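PDB 5LY8: tail component, which probably binds host cell-wall carbohydrates as part of the phage distal tail, the deposited chain being its second carbohydrate-binding module. Local coordinates for residues F38-Y41 / D46-V49; N98-G103 / G110-N115; F154-P159 / G192-T197. One frame throughout, in Å; residues are numbered along the deposited sequence.

Contact 1: residues F38-Y41 / D46-V49; sequences FPYY and DANV
Y40 and F38 meet A47 and N48 in a surface contact inside one long loop, between strands 30-31 and 49-50 of what is probably a concanavalin-like beta-sandwich. The loop doubles back on itself: an inverse gamma turn centred on P39, evidenced by Y40 N bonding F38 O at 2.9 Å, brings the tyrosine opposite the returning segment 46-49. There the Y40 ring is sandwiched between backbone and ring. A47 CA lies 3.4 Å from the centroid of the Y40 ring and nearly on its normal, a CH-pi contact, while the opposite face is covered by Y41 CD1. With Y40 CG between the backbone N and the carbonyl carbon (chi1 55°), the ring is directed over A47. A47 CB adds an apolar touch, 3.8 Å from Y40 CZ. The N48 amide lies beside the Y40 ring near CD1, its plane turned 76° from it. Its oxygen lies in the plane of the F38 ring at the edge, N48 OD1 being 3.5 Å from F38 CD2. N48 ND2 is also hydrogen-bonded to T36 OG1, just outside the segment. Y40 N shares its acceptor with this amide: N48 ND2 donates to F38 O over 3.0 Å at 157°, in the carbonyl plane and on a lone pair.

Contact 2: residues N98-G103 / G110-N115; sequences NRVNVG and GRFEFN
The amide of N98 lies flat on the ring of F114, the two planes only 7° apart. N98 CB stands 3.5 Å from the F114 centroid in a CH-pi contact, and N98 CG comes within 3.4 Å of F114 CD1, which places both the aliphatic and the polar part of the asparagine over one face. V100 divides its two methyls: CG1 touches the same ring at its edge, 3.7 Å from F114 CZ, whereas CG2 approaches the other phenylalanine, 3.9 Å from F112 CE2. That second ring points across the gap with CE2 and CZ leading, its CG set between the backbone N and the carbonyl carbon (chi1 64°). V102 CG1 then reaches the F112 edge at a looser 4.4 Å from CE2.

The second shell fixes the buried amide. N98 OD1 accepts from S229 OG and W226 NE1, which should hold its rotation, and the W226 ring also meets F114. On the far face of 110-115 a polar row runs along the strand: R111 NE and NH2 both donate to E113 OE2 at 2.9 Å, a side-on salt bridge, while N115 ND2 donates to E113 OE1.

No hydrogen bond joins segments 98-103 and 110-115, whose axes pass 9.9 Å apart at 158°; this is the geometry of facing sheets in a beta-sandwich. Strand 94-103 lies between 223-238 and 166-175 in one sheet, and strand 110-118 lies between 121-130 and 208-216 in the other.

Contact 3: residues F154-P159 / G192-T197; sequences FFDLLP and GIETRT
E194 OE1 is gripped by two nitrogens of R196, whose guanidinium comes end-on with the oxygen in its plane: NH2 lies 3.0 Å from E194 OE1 and NH1 2.9 Å from it. The two approaches differ in tilt: NH2 stands above the carboxylate plane, 53° out of it, while NH1 comes on the anti side, near that plane. R196 NH1 has a further acceptor, T195 O at 2.9 Å, so the bent arginine is secured along its own strand.

The other carboxylate oxygen faces across the gap. E194 OE2 lies 2.5 Å from D156 OD2, a separation so short that one of the two acids is probably protonated; the nearby guanidinium might also ease the charge. A water donates to D156 OD2 at 2.7 Å and accepts weakly from I193 N, linking the aspartate to the backbone of the opposing strand.

Nearer the backbone, E194 uses its methylene groups. CG, anti to the carbonyl carbon (chi1 -67°), lies 3.5 Å from the F154 centroid, nearly on the ring normal, as a CH-pi contact over the face; the bend at chi2 then turns the carboxylate aside toward D156. R196 NH2 touches the same residue at F154 CB, 3.8 Å away. F140, on strand 138-144 beside F154's own, and F181, on strand 178-185 of the facing sheet, meet the ring edge-to-face.

Segments 154-158 and 192-197 run antiparallel at 165° with axes 9.6 Å apart and without hydrogen bonds between their backbones. Strand 191-197 is an edge strand of its six-stranded sheet, and the facing strand 151-158 pairs with 138-144 in the other: two sheets stacked face to face, consistent with the beta-sandwich of concanavalin-like carbohydrate-binding modules.

Overall arrangement
The three contacts follow one another along the chain without interleaving. Contacts 2 and 3 bridge the same two sheets, their centres 15 Å apart and nearest atoms about 8 Å apart: contact 2 lies near the chain centre, contact 3 farther out and away from the annotated magnesium sites. Contact 1 lies outside this interlayer, its centre 18 Å from that of contact 2, yet joins it directly: F38 N probably donates to E113 OE2 (2.9 Å), and F38 CB packs on R111 NE. The loop is thereby attached to the outer face of strand 110-118, whose inner face builds the sandwich core.

Contact 1: residues F38-Y41 / D46-V49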
loop_
_atom_site.group_PDB
_atom_site.type_symbol
_atom_site.label_atom_id
_atom_site.label_comp_id
_atom_site.label_asym_id
_atom_site.label_seq_id
_atom_site.Cartn_x
_atom_site.Cartn_y
_atom_site.Cartn_z
ATOM N N PHE A 38 4.301 -8.786 -3.904
ATOM C CA PHE A 38 3.611 -9.957 -4.452
ATOM C C PHE A 38 4.629 -11.065 -4.762
ATOM O O PHE A 38 5.571 -10.849 -5.533
ATOM C CB PHE A 38 2.834 -9.586 -5.709
ATOM C CG PHE A 38 2.127 -10.788 -6.282
ATOM C CD1 PHE A 38 1.052 -11.366 -5.617
ATOM C CD2 PHE A 38 2.565 -11.366 -7.459
ATOM C CE1 PHE A 38 0.410 -12.482 -6.143
ATOM C CE2 PHE A 38 1.924 -12.500 -7.973
ATOM C CZ PHE A 38 0.854 -13.046 -7.311
ATOM N N PRO A 39 4.447 -12.265 -4.180
ATOM C CA PRO A 39 5.457 -13.334 -4.346
ATOM C C PRO A 39 5.209 -14.106 -5.632
ATOM O O PRO A 39 4.721 -15.254 -5.630
ATOM C CB PRO A 39 5.252 -14.204 -3.101
ATOM C CG PRO A 39 3.790 -14.047 -2.775
ATOM C CD PRO A 39 3.413 -12.637 -3.186
ATOM N N TYR A 40 5.562 -13.460 -6.754
ATOM C CA TYR A 40 5.321 -14.045 -8.074
ATOM C C TYR A 40 5.889 -15.440 -8.214
ATOM O O TYR A 40 5.299 -16.283 -8.886
ATOM C CB TYR A 40 5.916 -13.138 -9.179
ATOM C CG TYR A 40 7.391 -12.814 -9.019
ATOM C CD1 TYR A 40 7.798 -11.712 -8.278
ATOM C CD2 TYR A 40 8.374 -13.620 -9.595
ATOM C CE1 TYR A 40 9.148 -11.401 -8.129
ATOM C CE2 TYR A 40 9.732 -13.335 -9.420
ATOM C CZ TYR A 40 10.102 -12.212 -8.700
ATOM O OH TYR A 40 11.433 -11.887 -8.536
ATOM N N TYR A 41 7.030 -15.676 -7.566
ATOM C CA TYR A 41 7.790 -16.928 -7.605
ATOM C C TYR A 41 7.044 -18.091 -6.943
ATOM O O TYR A 41 7.475 -19.234 -7.070
ATOM C CB TYR A 41 9.199 -16.734 -6.999
ATOM C CG TYR A 41 9.179 -15.902 -5.752
ATOM C CD1 TYR A 41 9.288 -14.522 -5.818
ATOM C CD2 TYR A 41 8.945 -16.484 -4.499
ATOM C CE1 TYR A 41 9.152 -13.733 -4.676
ATOM C CE2 TYR A 41 8.807 -15.701 -3.362
ATOM C CZ TYR A 41 8.909 -14.332 -3.456
ATOM O OH TYR A 41 8.758 -13.567 -2.318
ATOM N N ASP A 46 6.025 -14.607 -13.632
ATOM C CA ASP A 46 7.334 -14.002 -13.810
ATOM C C ASP A 46 7.410 -12.742 -12.939
ATOM O O ASP A 46 6.409 -12.316 -12.324
ATOM C CB ASP A 46 7.595 -13.735 -15.293
ATOM C CG ASP A 46 7.689 -15.043 -16.070
ATOM O OD1 ASP A 46 8.260 -16.020 -15.524
ATOM O OD2 ASP A 46 7.094 -15.121 -17.156
ATOM N N ALA A 47 8.608 -12.150 -12.850
ATOM C CA ALA A 47 8.850 -11.042 -11.954
ATOM C C ALA A 47 7.906 -9.875 -12.122
ATOM O O ALA A 47 7.609 -9.459 -13.229
ATOM C CB ALA A 47 10.302 -10.564 -12.070
ATOM N N ASN A 48 7.521 -9.286 -10.980
ATOM C CA ASN A 48 6.701 -8.073 -10.965
ATOM C C ASN A 48 7.398 -6.948 -11.734
ATOM O O ASN A 48 8.619 -6.782 -11.604
ATOM C CB ASN A 48 6.522 -7.607 -9.522
ATOM C CG ASN A 48 5.850 -8.620 -8.627
ATOM O OD1 ASN A 48 5.048 -9.441 -9.095
ATOM N ND2 ASN A 48 6.159 -8.564 -7.330
ATOM N N VAL A 49 6.630 -6.138 -12.453
ATOM C CA VAL A 49 7.178 -4.996 -13.190
ATOM C C VAL A 49 6.541 -3.710 -12.703
ATOM O O VAL A 49 5.322 -3.641 -12.487
ATOM C CB VAL A 49 7.039 -5.186 -14.720
ATOM C CG1 VAL A 49 7.528 -3.938 -15.474
ATOM C CG2 VAL A 49 7.849 -6.404 -15.177
#

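Contact 2: residues N98-G103 / G110-N115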
loop_
_atom_site.group_PDB
_atom_site.type_symbol
_atom_site.label_atom_id
_atom_site.label_comp_id
_atom_site.label_asym_id
_atom_site.label_seq_id
_atom_site.Cartn_x
_atom_site.Cartn_y
_atom_site.Cartn_z
ATOM N N ASN A 98 -3.106 6.173 2.991
ATOM C CA ASN A 98 -3.282 6.355 1.562
ATOM C C ASN A 98 -4.742 6.282 1.210
ATOM O O ASN A 98 -5.382 5.254 1.457
ATOM C CB ASN A 98 -2.507 5.287 0.827
ATOM C CG ASN A 98 -1.038 5.590 0.831
ATOM O OD1 ASN A 98 -0.589 6.448 0.084
ATOM N ND2 ASN A 98 -0.275 4.946 1.713
ATOM N N ARG A 99 -5.280 7.371 0.660
ATOM C CA ARG A 99 -6.694 7.423 0.276
ATOM C C ARG A 99 -6.842 6.960 -1.153
ATOM O O ARG A 99 -6.135 7.460 -2.031
ATOM C CB ARG A 99 -7.221 8.850 0.416
ATOM C CG ARG A 99 -8.704 8.930 0.094
ATOM C CD ARG A 99 -9.299 10.246 0.525
ATOM N NE ARG A 99 -10.662 10.344 0.004
ATOM C CZ ARG A 99 -11.641 11.040 0.574
ATOM N NH1 ARG A 99 -11.419 11.718 1.697
ATOM N NH2 ARG A 99 -12.857 11.050 0.032
ATOM N N VAL A 100 -7.780 6.037 -1.398
ATOM C CA VAL A 100 -8.028 5.514 -2.739
ATOM C C VAL A 100 -9.528 5.522 -3.014
ATOM O O VAL A 100 -10.359 5.581 -2.097
ATOM C CB VAL A 100 -7.483 4.059 -2.912
ATOM C CG1 VAL A 100 -5.958 4.019 -2.810
ATOM C CG2 VAL A 100 -8.118 3.089 -1.905
ATOM N N ASN A 101 -9.869 5.427 -4.291
ATOM C CA ASN A 101 -11.219 5.146 -4.710
ATOM C C ASN A 101 -11.063 3.903 -5.584
ATOM O O ASN A 101 -10.243 3.884 -6.508
ATOM C CB ASN A 101 -11.825 6.309 -5.472
ATOM C CG ASN A 101 -13.265 6.055 -5.873
ATOM O OD1 ASN A 101 -14.214 6.623 -5.294
ATOM N ND2 ASN A 101 -13.477 5.257 -6.856
ATOM N N VAL A 102 -11.805 2.859 -5.248
ATOM C CA VAL A 102 -11.584 1.626 -5.960
ATOM C C VAL A 102 -12.914 0.946 -6.212
ATOM O O VAL A 102 -13.834 1.026 -5.384
ATOM C CB VAL A 102 -10.481 0.776 -5.205
ATOM C CG1 VAL A 102 -10.828 0.479 -3.740
ATOM C CG2 VAL A 102 -10.077 -0.478 -5.980
ATOM N N GLY A 103 -13.040 0.372 -7.399
ATOM C CA GLY A 103 -14.245 -0.333 -7.800
ATOM C C GLY A 103 -13.871 -1.473 -8.710
ATOM O O GLY A 103 -12.881 -1.394 -9.415
ATOM N N GLY A 110 -7.198 -6.413 -10.732
ATOM C CA GLY A 110 -6.282 -5.351 -10.353
ATOM C C GLY A 110 -5.743 -5.590 -8.974
ATOM O O GLY A 110 -6.281 -6.394 -8.214
ATOM N N ARG A 111 -4.671 -4.883 -8.643
ATOM C CA ARG A 111 -4.022 -4.992 -7.343
ATOM C C ARG A 111 -3.427 -3.650 -6.995
ATOM O O ARG A 111 -2.931 -2.950 -7.880
ATOM C CB ARG A 111 -2.887 -6.063 -7.416
ATOM C CG ARG A 111 -1.964 -6.135 -6.213
ATOM C CD ARG A 111 -0.884 -7.210 -6.428
ATOM N NE ARG A 111 -0.125 -7.452 -5.196
ATOM C CZ ARG A 111 -0.506 -8.247 -4.218
ATOM N NH1 ARG A 111 -1.628 -8.956 -4.326
ATOM N NH2 ARG A 111 0.212 -8.334 -3.115
ATOM N N PHE A 112 -3.399 -3.319 -5.691
ATOM C CA PHE A 112 -2.512 -2.265 -5.219
ATOM C C PHE A 112 -1.759 -2.743 -4.005
ATOM O O PHE A 112 -2.235 -3.613 -3.269
ATOM C CB PHE A 112 -3.176 -0.896 -4.979
ATOM C CG PHE A 112 -4.224 -0.801 -3.907
ATOM C CD1 PHE A 112 -3.884 -0.912 -2.563
ATOM C CD2 PHE A 112 -5.528 -0.453 -4.224
ATOM C CE1 PHE A 112 -4.854 -0.764 -1.567
ATOM C CE2 PHE A 112 -6.478 -0.245 -3.222
ATOM C CZ PHE A 112 -6.130 -0.381 -1.901
ATOM N N GLU A 113 -0.557 -2.191 -3.831
ATOM C CA GLU A 113 0.273 -2.384 -2.650
ATOM C C GLU A 113 0.670 -1.041 -2.105
ATOM O O GLU A 113 1.113 -0.170 -2.866
ATOM C CB GLU A 113 1.548 -3.179 -2.960
ATOM C CG GLU A 113 1.288 -4.616 -3.355
ATOM C CD GLU A 113 2.541 -5.417 -3.623
ATOM O OE1 GLU A 113 3.670 -4.891 -3.438
ATOM O OE2 GLU A 113 2.385 -6.592 -4.048
ATOM N N PHE A 114 0.562 -0.886 -0.781
ATOM C CA PHE A 114 1.152 0.227 -0.042
ATOM C C PHE A 114 2.171 -0.421 0.892
ATOM O O PHE A 114 1.803 -1.173 1.808
ATOM C CB PHE A 114 0.117 1.061 0.704
ATOM C CG PHE A 114 -0.771 1.828 -0.252
ATOM C CD1 PHE A 114 -0.258 2.859 -1.012
ATOM C CD2 PHE A 114 -2.098 1.478 -0.427
ATOM C CE1 PHE A 114 -1.068 3.553 -1.926
ATOM C CE2 PHE A 114 -2.918 2.185 -1.330
ATOM C CZ PHE A 114 -2.396 3.228 -2.062
ATOM N N ASN A 115 3.461 -0.165 0.617
ATOM C CA ASN A 115 4.570 -0.845 1.262
ATOM C C ASN A 115 5.485 0.077 2.004
ATOM O O ASN A 115 5.756 1.193 1.543
ATOM C CB ASN A 115 5.411 -1.540 0.155
ATOM C CG ASN A 115 4.631 -2.568 -0.614
ATOM O OD1 ASN A 115 3.638 -3.090 -0.113
ATOM N ND2 ASN A 115 5.034 -2.856 -1.842
#

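Contact 3: residues F154-P159 / G192-T197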
loop_
_atom_site.group_PDB
_atom_site.type_symbol
_atom_site.label_atom_id
_atom_site.label_comp_id
_atom_site.label_asym_id
_atom_site.label_seq_id
_atom_site.Cartn_x
_atom_site.Cartn_y
_atom_site.Cartn_z
ATOM N N PHE A 154 -2.766 -12.022 7.303
ATOM C CA PHE A 154 -4.185 -12.300 7.098
ATOM C C PHE A 154 -4.476 -12.195 5.617
ATOM O O PHE A 154 -3.758 -11.509 4.883
ATOM C CB PHE A 154 -5.089 -11.328 7.897
ATOM C CG PHE A 154 -4.909 -9.883 7.494
ATOM C CD1 PHE A 154 -3.953 -9.090 8.108
ATOM C CD2 PHE A 154 -5.706 -9.314 6.506
ATOM C CE1 PHE A 154 -3.786 -7.758 7.734
ATOM C CE2 PHE A 154 -5.515 -7.988 6.117
ATOM C CZ PHE A 154 -4.554 -7.222 6.730
ATOM N N PHE A 155 -5.564 -12.818 5.215
ATOM C CA PHE A 155 -6.106 -12.814 3.868
ATOM C C PHE A 155 -7.600 -12.699 4.099
ATOM O O PHE A 155 -8.228 -13.665 4.540
ATOM C CB PHE A 155 -5.728 -14.140 3.200
ATOM C CG PHE A 155 -6.120 -14.321 1.748
ATOM C CD1 PHE A 155 -7.431 -14.616 1.390
ATOM C CD2 PHE A 155 -5.157 -14.291 0.751
ATOM C CE1 PHE A 155 -7.785 -14.818 0.047
ATOM C CE2 PHE A 155 -5.508 -14.518 -0.586
ATOM C CZ PHE A 155 -6.820 -14.790 -0.923
ATOM N N ASP A 156 -8.166 -11.510 3.893
ATOM C CA ASP A 156 -9.558 -11.217 4.227
ATOM C C ASP A 156 -10.380 -11.046 2.977
ATOM O O ASP A 156 -10.221 -10.055 2.252
ATOM C CB ASP A 156 -9.638 -9.945 5.116
ATOM C CG ASP A 156 -9.195 -10.100 6.565
ATOM O OD1 ASP A 156 -8.788 -11.230 6.957
ATOM O OD2 ASP A 156 -9.238 -9.096 7.304
ATOM N N LEU A 157 -11.266 -12.015 2.715
ATOM C CA LEU A 157 -12.215 -11.953 1.599
ATOM C C LEU A 157 -13.302 -10.988 2.044
ATOM O O LEU A 157 -14.102 -11.313 2.931
ATOM C CB LEU A 157 -12.802 -13.351 1.297
ATOM C CG LEU A 157 -11.830 -14.285 0.570
ATOM C CD1 LEU A 157 -11.990 -15.720 1.011
ATOM C CD2 LEU A 157 -12.005 -14.203 -0.910
ATOM N N LEU A 158 -13.305 -9.779 1.476
ATOM C CA LEU A 158 -14.192 -8.688 1.854
ATOM C C LEU A 158 -15.594 -8.905 1.301
ATOM O O LEU A 158 -15.762 -8.922 0.076
ATOM C CB LEU A 158 -13.660 -7.366 1.310
ATOM C CG LEU A 158 -12.288 -6.965 1.787
ATOM C CD1 LEU A 158 -11.898 -5.646 1.158
ATOM C CD2 LEU A 158 -12.234 -6.874 3.316
ATOM N N PRO A 159 -16.632 -9.026 2.153
ATOM C CA PRO A 159 -17.980 -9.238 1.600
ATOM C C PRO A 159 -18.401 -8.039 0.746
ATOM O O PRO A 159 -18.425 -6.907 1.237
ATOM C CB PRO A 159 -18.856 -9.429 2.843
ATOM C CG PRO A 159 -18.070 -8.823 3.973
ATOM C CD PRO A 159 -16.623 -9.043 3.628
ATOM N N GLY A 192 -12.302 -2.477 7.435
ATOM C CA GLY A 192 -11.419 -3.593 7.757
ATOM C C GLY A 192 -10.370 -3.177 8.753
ATOM O O GLY A 192 -9.812 -2.083 8.651
ATOM N N ILE A 193 -10.083 -4.039 9.716
ATOM C CA ILE A 193 -9.045 -3.765 10.727
ATOM C C ILE A 193 -8.420 -5.064 11.181
ATOM O O ILE A 193 -9.127 -5.981 11.625
ATOM C CB ILE A 193 -9.478 -2.855 11.907
ATOM C CG1 ILE A 193 -8.375 -2.778 13.018
ATOM C CG2 ILE A 193 -10.848 -3.245 12.443
ATOM C CD1 ILE A 193 -8.411 -1.584 13.936
ATOM N N GLU A 194 -7.100 -5.155 11.078
ATOM C CA GLU A 194 -6.359 -6.315 11.548
ATOM C C GLU A 194 -5.132 -5.838 12.277
ATOM O O GLU A 194 -4.308 -5.120 11.674
ATOM C CB GLU A 194 -5.945 -7.203 10.360
ATOM C CG GLU A 194 -7.098 -7.882 9.639
ATOM C CD GLU A 194 -7.827 -8.990 10.361
ATOM O OE1 GLU A 194 -7.368 -9.450 11.426
ATOM O OE2 GLU A 194 -8.829 -9.476 9.786
ATOM N N THR A 195 -4.970 -6.249 13.530
ATOM C CA THR A 195 -3.791 -5.921 14.305
ATOM C C THR A 195 -3.104 -7.202 14.688
ATOM O O THR A 195 -3.771 -8.159 15.087
ATOM C CB THR A 195 -4.204 -5.159 15.571
ATOM O OG1 THR A 195 -4.884 -3.956 15.190
ATOM C CG2 THR A 195 -3.009 -4.833 16.474
ATOM N N ARG A 196 -1.763 -7.244 14.618
ATOM C CA ARG A 196 -1.019 -8.401 15.123
ATOM C C ARG A 196 0.134 -7.923 15.960
ATOM O O ARG A 196 0.800 -6.942 15.600
ATOM C CB ARG A 196 -0.492 -9.335 14.012
ATOM C CG ARG A 196 -1.582 -9.924 13.102
ATOM C CD ARG A 196 -2.461 -10.928 13.868
ATOM N NE ARG A 196 -3.437 -11.549 12.968
ATOM C CZ ARG A 196 -4.589 -11.010 12.573
ATOM N NH1 ARG A 196 -4.976 -9.821 13.038
ATOM N NH2 ARG A 196 -5.358 -11.648 11.701
ATOM N N THR A 197 0.402 -8.607 17.062
ATOM C CA THR A 197 1.576 -8.283 17.860
ATOM C C THR A 197 2.665 -9.107 17.232
ATOM O O THR A 197 2.585 -10.347 17.272
ATOM C CB THR A 197 1.370 -8.647 19.317
ATOM O OG1 THR A 197 0.272 -7.881 19.809
ATOM C CG2 THR A 197 2.643 -8.387 20.164
HETATM O O HOH W 1 -10.612 -6.981 8.295
#